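Local coordinates for chitin elicitor-binding protein (Oryza sativa subsp. japonica, PDB 5JCD) that binds chitin oligosaccharides from fungal cell walls and helps pass the elicitor signal on to trigger defence responses in rice, at residues 2-13 with 130-138; 164-175 with 187-195. All coordinates share one frame; numbering follows the deposited sequence.

Interaction 1 of 2, residues 2-13 with 130-138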
loop_
_atom_site.group_PDB
_atom_site.type_symbol
_atom_site.label_atom_id
_atom_site.label_comp_id
_atom_site.label_asym_id
_atom_site.label_seq_id
_atom_site.Cartn_x
_atom_site.Cartn_y
_atom_site.Cartn_z
ATOM N N ASN A 2 10.450 4.087 0.815
ATOM C CA ASN A 2 9.038 4.045 0.456
ATOM C C ASN A 2 8.784 4.129 -1.079
ATOM O O ASN A 2 9.511 3.497 -1.854
ATOM C CB ASN A 2 8.427 5.217 1.242
ATOM C CG ASN A 2 6.919 5.138 1.440
ATOM O OD1 ASN A 2 6.181 5.650 0.595
ATOM N ND2 ASN A 2 6.456 4.597 2.601
ATOM N N PHE A 3 7.788 4.897 -1.532
ATOM C CA PHE A 3 7.709 5.270 -2.956
ATOM C C PHE A 3 8.098 6.715 -3.086
ATOM O O PHE A 3 7.757 7.547 -2.263
ATOM C CB PHE A 3 6.317 5.101 -3.581
ATOM C CG PHE A 3 5.880 3.676 -3.737
ATOM C CD1 PHE A 3 6.774 2.624 -3.514
ATOM C CD2 PHE A 3 4.570 3.384 -4.106
ATOM C CE1 PHE A 3 6.366 1.317 -3.637
ATOM C CE2 PHE A 3 4.147 2.068 -4.238
ATOM C CZ PHE A 3 5.045 1.032 -3.999
ATOM N N THR A 4 8.848 6.996 -4.130
ATOM C CA THR A 4 9.300 8.334 -4.412
ATOM C C THR A 4 8.181 9.248 -4.991
ATOM O O THR A 4 7.292 8.792 -5.702
ATOM C CB THR A 4 10.535 8.203 -5.348
ATOM O OG1 THR A 4 11.731 8.245 -4.554
ATOM C CG2 THR A 4 10.565 9.236 -6.452
ATOM N N CYS A 5 8.240 10.541 -4.681
ATOM C CA CYS A 5 7.311 11.518 -5.234
ATOM C C CYS A 5 8.020 12.859 -5.337
ATOM O O CYS A 5 8.583 13.336 -4.351
ATOM C CB CYS A 5 6.069 11.666 -4.352
ATOM S SG CYS A 5 4.815 12.768 -5.032
ATOM N N ALA A 6 7.962 13.476 -6.516
ATOM C CA ALA A 6 8.770 14.657 -6.810
ATOM C C ALA A 6 7.980 15.961 -7.021
ATOM O O ALA A 6 8.572 16.990 -7.346
ATOM C CB ALA A 6 9.622 14.383 -8.035
ATOM N N VAL A 7 6.664 15.916 -6.823
ATOM C CA VAL A 7 5.815 17.083 -6.999
ATOM C C VAL A 7 5.816 17.955 -5.761
ATOM O O VAL A 7 6.438 17.606 -4.756
ATOM C CB VAL A 7 4.388 16.667 -7.330
ATOM C CG1 VAL A 7 4.375 15.768 -8.594
ATOM C CG2 VAL A 7 3.789 15.942 -6.155
ATOM N N ALA A 8 5.104 19.078 -5.815
ATOM C CA ALA A 8 5.124 20.023 -4.705
ATOM C C ALA A 8 4.642 19.386 -3.415
ATOM O O ALA A 8 3.604 18.707 -3.376
ATOM C CB ALA A 8 4.282 21.247 -5.014
ATOM N N SER A 9 5.406 19.631 -2.361
ATOM C CA SER A 9 5.074 19.151 -1.036
ATOM C C SER A 9 3.676 19.599 -0.655
ATOM O O SER A 9 3.297 20.738 -0.903
ATOM C CB SER A 9 6.083 19.670 -0.030
ATOM O OG SER A 9 5.709 19.270 1.270
ATOM N N GLY A 10 2.911 18.691 -0.060
ATOM C CA GLY A 10 1.531 18.971 0.298
ATOM C C GLY A 10 0.563 18.502 -0.767
ATOM O O GLY A 10 -0.644 18.526 -0.559
ATOM N N THR A 11 1.083 18.055 -1.911
ATOM C CA THR A 11 0.224 17.530 -2.974
ATOM C C THR A 11 -0.544 16.319 -2.463
ATOM O O THR A 11 0.007 15.426 -1.828
ATOM C CB THR A 11 1.032 17.104 -4.222
ATOM O OG1 THR A 11 1.657 18.253 -4.801
ATOM C CG2 THR A 11 0.128 16.422 -5.272
ATOM N N THR A 12 -1.826 16.300 -2.768
ATOM C CA THR A 12 -2.667 15.204 -2.398
ATOM C C THR A 12 -3.270 14.574 -3.653
ATOM O O THR A 12 -3.715 15.301 -4.547
ATOM C CB THR A 12 -3.742 15.729 -1.388
ATOM O OG1 THR A 12 -3.395 15.300 -0.062
ATOM C CG2 THR A 12 -5.148 15.293 -1.755
ATOM N N CYS A 13 -3.290 13.235 -3.696
ATOM C CA CYS A 13 -3.929 12.463 -4.775
ATOM C C CYS A 13 -4.478 11.133 -4.232
ATOM O O CYS A 13 -4.326 10.823 -3.054
ATOM C CB CYS A 13 -2.956 12.196 -5.949
ATOM S SG CYS A 13 -1.453 11.167 -5.561
ATOM N N ILE A 130 0.710 4.415 10.126
ATOM C CA ILE A 130 1.369 3.537 9.167
ATOM C C ILE A 130 1.480 4.251 7.803
ATOM O O ILE A 130 0.479 4.472 7.129
ATOM C CB ILE A 130 0.575 2.220 9.007
ATOM C CG1 ILE A 130 0.298 1.576 10.373
ATOM C CG2 ILE A 130 1.283 1.262 8.066
ATOM C CD1 ILE A 130 1.552 1.216 11.176
ATOM N N PRO A 131 2.702 4.608 7.388
ATOM C CA PRO A 131 2.882 5.329 6.123
ATOM C C PRO A 131 2.915 4.415 4.892
ATOM O O PRO A 131 3.986 4.189 4.342
ATOM C CB PRO A 131 4.259 5.963 6.295
ATOM C CG PRO A 131 5.009 4.945 7.132
ATOM C CD PRO A 131 3.981 4.359 8.072
ATOM N N LEU A 132 1.767 3.914 4.454
ATOM C CA LEU A 132 1.707 3.138 3.205
ATOM C C LEU A 132 2.337 3.899 2.036
ATOM O O LEU A 132 2.137 5.118 1.871
ATOM C CB LEU A 132 0.259 2.785 2.876
ATOM C CG LEU A 132 -0.475 2.082 4.021
ATOM C CD1 LEU A 132 -1.937 1.947 3.710
ATOM C CD2 LEU A 132 0.142 0.697 4.242
ATOM N N PRO A 133 3.119 3.186 1.225
ATOM C CA PRO A 133 3.850 3.844 0.143
ATOM C C PRO A 133 2.951 4.270 -1.029
ATOM O O PRO A 133 2.050 3.543 -1.467
ATOM C CB PRO A 133 4.847 2.769 -0.291
ATOM C CG PRO A 133 4.132 1.490 -0.018
ATOM C CD PRO A 133 3.251 1.720 1.176
ATOM N N CYS A 134 3.219 5.461 -1.540
ATOM C CA CYS A 134 2.424 6.011 -2.615
ATOM C C CYS A 134 3.193 7.120 -3.291
ATOM O O CYS A 134 4.306 7.449 -2.896
ATOM C CB CYS A 134 1.078 6.551 -2.090
ATOM S SG CYS A 134 1.183 7.876 -0.835
ATOM N N SER A 135 2.582 7.684 -4.324
ATOM C CA SER A 135 3.145 8.822 -5.023
ATOM C C SER A 135 2.036 9.510 -5.777
ATOM O O SER A 135 0.979 8.912 -6.039
ATOM C CB SER A 135 4.223 8.383 -6.009
ATOM O OG SER A 135 4.775 9.499 -6.692
ATOM N N CYS A 136 2.284 10.754 -6.154
ATOM C CA CYS A 136 1.362 11.430 -7.044
ATOM C C CYS A 136 2.089 11.815 -8.346
ATOM O O CYS A 136 1.570 12.615 -9.121
ATOM C CB CYS A 136 0.757 12.658 -6.365
ATOM S SG CYS A 136 -0.050 12.361 -4.735
ATOM N N ASP A 137 3.292 11.274 -8.573
ATOM C CA ASP A 137 4.057 11.574 -9.792
ATOM C C ASP A 137 3.237 11.120 -10.970
ATOM O O ASP A 137 2.545 10.111 -10.884
ATOM C CB ASP A 137 5.383 10.806 -9.867
ATOM C CG ASP A 137 6.442 11.324 -8.907
ATOM O OD1 ASP A 137 6.410 12.520 -8.547
ATOM O OD2 ASP A 137 7.306 10.513 -8.505
ATOM N N LYS A 138 3.315 11.873 -12.062
ATOM C CA LYS A 138 2.783 11.438 -13.344
ATOM C C LYS A 138 3.722 10.399 -13.979
ATOM O O LYS A 138 4.884 10.253 -13.576
ATOM C CB LYS A 138 2.627 12.643 -14.270
ATOM C CG LYS A 138 1.457 13.558 -13.877
ATOM C CD LYS A 138 1.444 14.871 -14.647
ATOM C CE LYS A 138 0.362 15.818 -14.091
ATOM N NZ LYS A 138 -0.839 15.991 -14.968
#
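A disulfide joins Cys-13 to Cys-136, SG to SG 2.0 Å, its chi3 of -94° close to the relaxed value. In Cys-13, chi1 63° sets SG between the backbone N and the carbonyl carbon, within bonding distance of Cys-136 SG; the methyl CG2 of Thr-11 packs beside Cys-136 CB.

Three hydrogen bonds cross the contact. Asp-137 receives Ala-6 N on the syn lone pair of OD1, at 2.7 Å and almost straight (174°). Ser-135, small and two-sided, gives its OG proton to an in-plane lone pair of Thr-4 O at 2.8 Å and accepts Asp-137 N in an ST turn. Asn-2 ND2 reaches Pro-131 O at 3.0 Å, lying in the amide plane, while OD1 takes Phe-3 N. A leucine in place of Asn-2 would probably leave both Pro-131 O and Phe-3 N without these partners.

Apolar packing centres on Phe-3, where Pro-133 CB stands over the ring centre, 3.7 Å from the centroid, in a CH-pi contact suited to a rigid proline.

With Cys-5 paired to Cys-72 and Cys-134 to Cys-70, this is the interlaced disulfide core characteristic of plant LysM receptor ectodomains.

Interaction 2 of 2, residues 164-175 with 187-195; sequences YGVTESTLLTRN and QILDVPLPV
Asn-175 and Asp-190 meet through the strand backbone. The Asn-175 amide uses both ends: OD1 accepts Asp-190 N at 2.7 Å, and ND2 donates to Asp-190 O at 2.9 Å, from above that carbonyl's plane. An asparagine suits this place because its short amide can donate and accept at once. Arg-174 makes a side-on salt bridge to Asp-190, NE at 3.0 Å and NH2 at 3.2 Å both donating to the single oxygen OD2. OD2 lies at the edge of the guanidinium, whose plane stands 88° to the carboxylate.

Further along the strand, toward Pro-194, the contact is apolar. Leu-171 sends CD1 to Val-191 CG2, 4.0 Å away, its CG placed anti to the backbone N (chi1 -170°) so that the branch reaches the strand. Tyr-164 CB rests 3.8 Å from Val-191 CG1, and Val-166 CG2 packs on Pro-194 CD.

A second shell fixes these groups. Asn-175 ND2 also donates to an in-plane lone pair of Leu-171 O, tying the amide to the last turn of its helix, and His-146 ND1 bonds to Asp-190 OD1. Gly-165, with positive phi, is the C-prime residue of a Schellman motif ending the preceding helix.

Helix 168-174 lies across strand 188-193, their axes 8.3 Å apart at 130°, the second helix packed on the sheet of a beta-alpha-alpha-beta LysM fold.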
loop_
_atom_site.group_PDB
_atom_site.type_symbol
_atom_site.label_atom_id
_atom_site.label_comp_id
_atom_site.label_asym_id
_atom_site.label_seq_id
_atom_site.Cartn_x
_atom_site.Cartn_y
_atom_site.Cartn_z
ATOM N N TYR A 164 -1.598 -4.986 -15.548
ATOM C CA TYR A 164 -2.010 -3.649 -15.132
ATOM C C TYR A 164 -2.007 -2.640 -16.269
ATOM O O TYR A 164 -2.022 -1.428 -16.029
ATOM C CB TYR A 164 -1.211 -3.161 -13.907
ATOM C CG TYR A 164 -1.612 -3.962 -12.688
ATOM C CD1 TYR A 164 -2.904 -3.858 -12.173
ATOM C CD2 TYR A 164 -0.724 -4.852 -12.076
ATOM C CE1 TYR A 164 -3.300 -4.616 -11.082
ATOM C CE2 TYR A 164 -1.111 -5.608 -10.967
ATOM C CZ TYR A 164 -2.392 -5.484 -10.482
ATOM O OH TYR A 164 -2.781 -6.237 -9.410
ATOM N N GLY A 165 -1.971 -3.153 -17.498
ATOM C CA GLY A 165 -2.107 -2.320 -18.691
ATOM C C GLY A 165 -0.993 -1.303 -18.727
ATOM O O GLY A 165 -1.177 -0.125 -19.022
ATOM N N VAL A 166 0.184 -1.786 -18.389
ATOM C CA VAL A 166 1.348 -0.957 -18.334
ATOM C C VAL A 166 2.453 -1.616 -19.140
ATOM O O VAL A 166 2.464 -2.829 -19.329
ATOM C CB VAL A 166 1.723 -0.701 -16.851
ATOM C CG1 VAL A 166 3.209 -0.786 -16.600
ATOM C CG2 VAL A 166 1.144 0.620 -16.394
ATOM N N THR A 167 3.328 -0.796 -19.692
ATOM C CA THR A 167 4.500 -1.295 -20.385
ATOM C C THR A 167 5.521 -1.868 -19.397
ATOM O O THR A 167 5.737 -1.310 -18.315
ATOM C CB THR A 167 5.113 -0.173 -21.253
ATOM O OG1 THR A 167 4.818 -0.442 -22.628
ATOM C CG2 THR A 167 6.596 -0.115 -21.106
ATOM N N GLU A 168 6.156 -2.974 -19.776
ATOM C CA GLU A 168 7.155 -3.586 -18.916
ATOM C C GLU A 168 8.313 -2.635 -18.571
ATOM O O GLU A 168 8.719 -2.559 -17.408
ATOM C CB GLU A 168 7.689 -4.897 -19.523
ATOM C CG GLU A 168 8.700 -5.577 -18.608
ATOM C CD GLU A 168 9.198 -6.918 -19.100
ATOM O OE1 GLU A 168 8.671 -7.435 -20.108
ATOM O OE2 GLU A 168 10.115 -7.470 -18.446
ATOM N N SER A 169 8.805 -1.866 -19.542
ATOM C CA SER A 169 9.910 -0.935 -19.264
ATOM C C SER A 169 9.484 0.187 -18.329
ATOM O O SER A 169 10.286 0.669 -17.512
ATOM C CB SER A 169 10.557 -0.388 -20.546
ATOM O OG SER A 169 9.597 0.176 -21.403
ATOM N N THR A 170 8.246 0.645 -18.491
ATOM C CA THR A 170 7.658 1.576 -17.529
ATOM C C THR A 170 7.717 0.978 -16.112
ATOM O O THR A 170 8.135 1.629 -15.153
ATOM C CB THR A 170 6.193 1.918 -17.883
ATOM O OG1 THR A 170 6.150 2.743 -19.056
ATOM C CG2 THR A 170 5.541 2.657 -16.755
ATOM N N LEU A 171 7.306 -0.277 -15.988
ATOM C CA LEU A 171 7.328 -0.925 -14.687
ATOM C C LEU A 171 8.772 -0.975 -14.200
ATOM O O LEU A 171 9.048 -0.649 -13.054
ATOM C CB LEU A 171 6.715 -2.327 -14.753
ATOM C CG LEU A 171 6.462 -3.026 -13.406
ATOM C CD1 LEU A 171 5.458 -2.204 -12.611
ATOM C CD2 LEU A 171 5.931 -4.453 -13.604
ATOM N N LEU A 172 9.689 -1.325 -15.102
ATOM C CA LEU A 172 11.114 -1.474 -14.781
ATOM C C LEU A 172 11.836 -0.176 -14.452
ATOM O O LEU A 172 12.620 -0.131 -13.507
ATOM C CB LEU A 172 11.844 -2.184 -15.924
ATOM C CG LEU A 172 11.374 -3.633 -16.077
ATOM C CD1 LEU A 172 11.898 -4.327 -17.347
ATOM C CD2 LEU A 172 11.663 -4.427 -14.813
ATOM N N THR A 173 11.561 0.894 -15.193
ATOM C CA THR A 173 12.238 2.162 -14.900
ATOM C C THR A 173 11.667 2.805 -13.643
ATOM O O THR A 173 12.388 3.385 -12.841
ATOM C CB THR A 173 12.154 3.165 -16.070
ATOM O OG1 THR A 173 10.791 3.548 -16.274
ATOM C CG2 THR A 173 12.711 2.546 -17.345
ATOM N N ARG A 174 10.351 2.750 -13.510
ATOM C CA ARG A 174 9.693 3.297 -12.338
ATOM C C ARG A 174 10.233 2.617 -11.080
ATOM O O ARG A 174 10.408 3.245 -10.044
ATOM C CB ARG A 174 8.172 3.111 -12.445
ATOM C CG ARG A 174 7.386 3.699 -11.292
ATOM C CD ARG A 174 7.505 5.202 -11.279
ATOM N NE ARG A 174 7.154 5.770 -9.988
ATOM C CZ ARG A 174 7.237 7.061 -9.696
ATOM N NH1 ARG A 174 7.653 7.926 -10.612
ATOM N NH2 ARG A 174 6.893 7.487 -8.487
ATOM N N ASN A 175 10.510 1.322 -11.156
ATOM C CA ASN A 175 10.979 0.666 -9.954
ATOM C C ASN A 175 12.477 0.425 -9.865
ATOM O O ASN A 175 12.928 -0.291 -8.983
ATOM C CB ASN A 175 10.185 -0.614 -9.739
ATOM C CG ASN A 175 8.739 -0.322 -9.383
ATOM O OD1 ASN A 175 8.445 -0.012 -8.235
ATOM N ND2 ASN A 175 7.831 -0.425 -10.364
ATOM N N GLN A 187 8.769 -8.635 -2.977
ATOM C CA GLN A 187 9.243 -7.321 -3.406
ATOM C C GLN A 187 8.042 -6.400 -3.692
ATOM O O GLN A 187 7.090 -6.783 -4.363
ATOM C CB GLN A 187 10.072 -7.438 -4.686
ATOM C CG GLN A 187 10.732 -6.126 -5.109
ATOM C CD GLN A 187 11.800 -6.335 -6.184
ATOM O OE1 GLN A 187 12.089 -7.469 -6.580
ATOM N NE2 GLN A 187 12.401 -5.244 -6.643
ATOM N N ILE A 188 8.115 -5.187 -3.179
ATOM C CA ILE A 188 7.061 -4.213 -3.330
ATOM C C ILE A 188 7.287 -3.330 -4.551
ATOM O O ILE A 188 8.255 -2.587 -4.609
ATOM C CB ILE A 188 6.989 -3.308 -2.095
ATOM C CG1 ILE A 188 6.891 -4.158 -0.822
ATOM C CG2 ILE A 188 5.842 -2.332 -2.226
ATOM C CD1 ILE A 188 5.684 -5.066 -0.763
ATOM N N LEU A 189 6.367 -3.392 -5.502
ATOM C CA LEU A 189 6.461 -2.592 -6.710
ATOM C C LEU A 189 5.467 -1.407 -6.703
ATOM O O LEU A 189 4.325 -1.534 -6.265
ATOM C CB LEU A 189 6.185 -3.487 -7.929
ATOM C CG LEU A 189 7.138 -4.656 -8.238
ATOM C CD1 LEU A 189 6.755 -5.364 -9.537
ATOM C CD2 LEU A 189 8.555 -4.166 -8.362
ATOM N N ASP A 190 5.920 -0.279 -7.234
ATOM C CA ASP A 190 5.105 0.902 -7.491
ATOM C C ASP A 190 4.594 0.784 -8.922
ATOM O O ASP A 190 5.346 0.978 -9.863
ATOM C CB ASP A 190 5.946 2.176 -7.342
ATOM C CG ASP A 190 5.186 3.468 -7.743
ATOM O OD1 ASP A 190 4.013 3.398 -8.166
ATOM O OD2 ASP A 190 5.785 4.563 -7.651
ATOM N N VAL A 191 3.319 0.439 -9.068
ATOM C CA VAL A 191 2.705 0.253 -10.380
ATOM C C VAL A 191 1.873 1.467 -10.816
ATOM O O VAL A 191 0.840 1.767 -10.213
ATOM C CB VAL A 191 1.804 -0.978 -10.359
ATOM C CG1 VAL A 191 1.338 -1.302 -11.752
ATOM C CG2 VAL A 191 2.575 -2.152 -9.805
ATOM N N PRO A 192 2.337 2.199 -11.834
ATOM C CA PRO A 192 1.561 3.380 -12.238
ATOM C C PRO A 192 0.379 3.044 -13.166
ATOM O O PRO A 192 0.539 2.982 -14.380
ATOM C CB PRO A 192 2.597 4.247 -12.967
ATOM C CG PRO A 192 3.735 3.336 -13.303
ATOM C CD PRO A 192 3.505 1.991 -12.697
ATOM N N LEU A 193 -0.797 2.833 -12.584
ATOM C CA LEU A 193 -1.995 2.513 -13.353
ATOM C C LEU A 193 -2.405 3.689 -14.225
ATOM O O LEU A 193 -2.658 4.797 -13.711
ATOM C CB LEU A 193 -3.170 2.111 -12.444
ATOM C CG LEU A 193 -3.265 0.717 -11.842
ATOM C CD1 LEU A 193 -1.925 0.179 -11.401
ATOM C CD2 LEU A 193 -4.264 0.715 -10.693
ATOM N N PRO A 194 -2.480 3.442 -15.547
ATOM C CA PRO A 194 -2.782 4.405 -16.612
ATOM C C PRO A 194 -4.067 5.139 -16.291
ATOM O O PRO A 194 -4.201 6.322 -16.616
ATOM C CB PRO A 194 -2.988 3.540 -17.858
ATOM C CG PRO A 194 -2.710 2.151 -17.473
ATOM C CD PRO A 194 -2.263 2.080 -16.059
ATOM N N VAL A 195 -4.993 4.416 -15.666
ATOM C CA VAL A 195 -6.257 4.967 -15.191
ATOM C C VAL A 195 -6.132 6.374 -14.576
ATOM O O VAL A 195 -6.212 7.393 -15.273
ATOM C CB VAL A 195 -6.919 4.007 -14.163
#

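Both segments of interaction 1 come earlier in the chain than those of interaction 2, and the centres of the two contacts lie 15 Å apart. Both reach the same mixed sheet: interaction 1 through strands 3-4, 12-20 and 133-134, interaction 2 through strand 188-193, which pairs with 145-150. They meet directly: Asp-137 OD2 forms a salt bridge with Arg-174 NH2 at 3.1 Å and the Phe-3 ring reaches Asp-190. Arg-174 faces two carboxylates, one from each contact, which probably favours its charged form. The other ring nitrogen of His-146, NE2, hydrogen-bonds Asp-137 O. Polar bonds from 130-138 and the packing of Phe-3 from the N-terminal segment join both to the later LysM domain, consistent with a compact chitin-binding ectodomain.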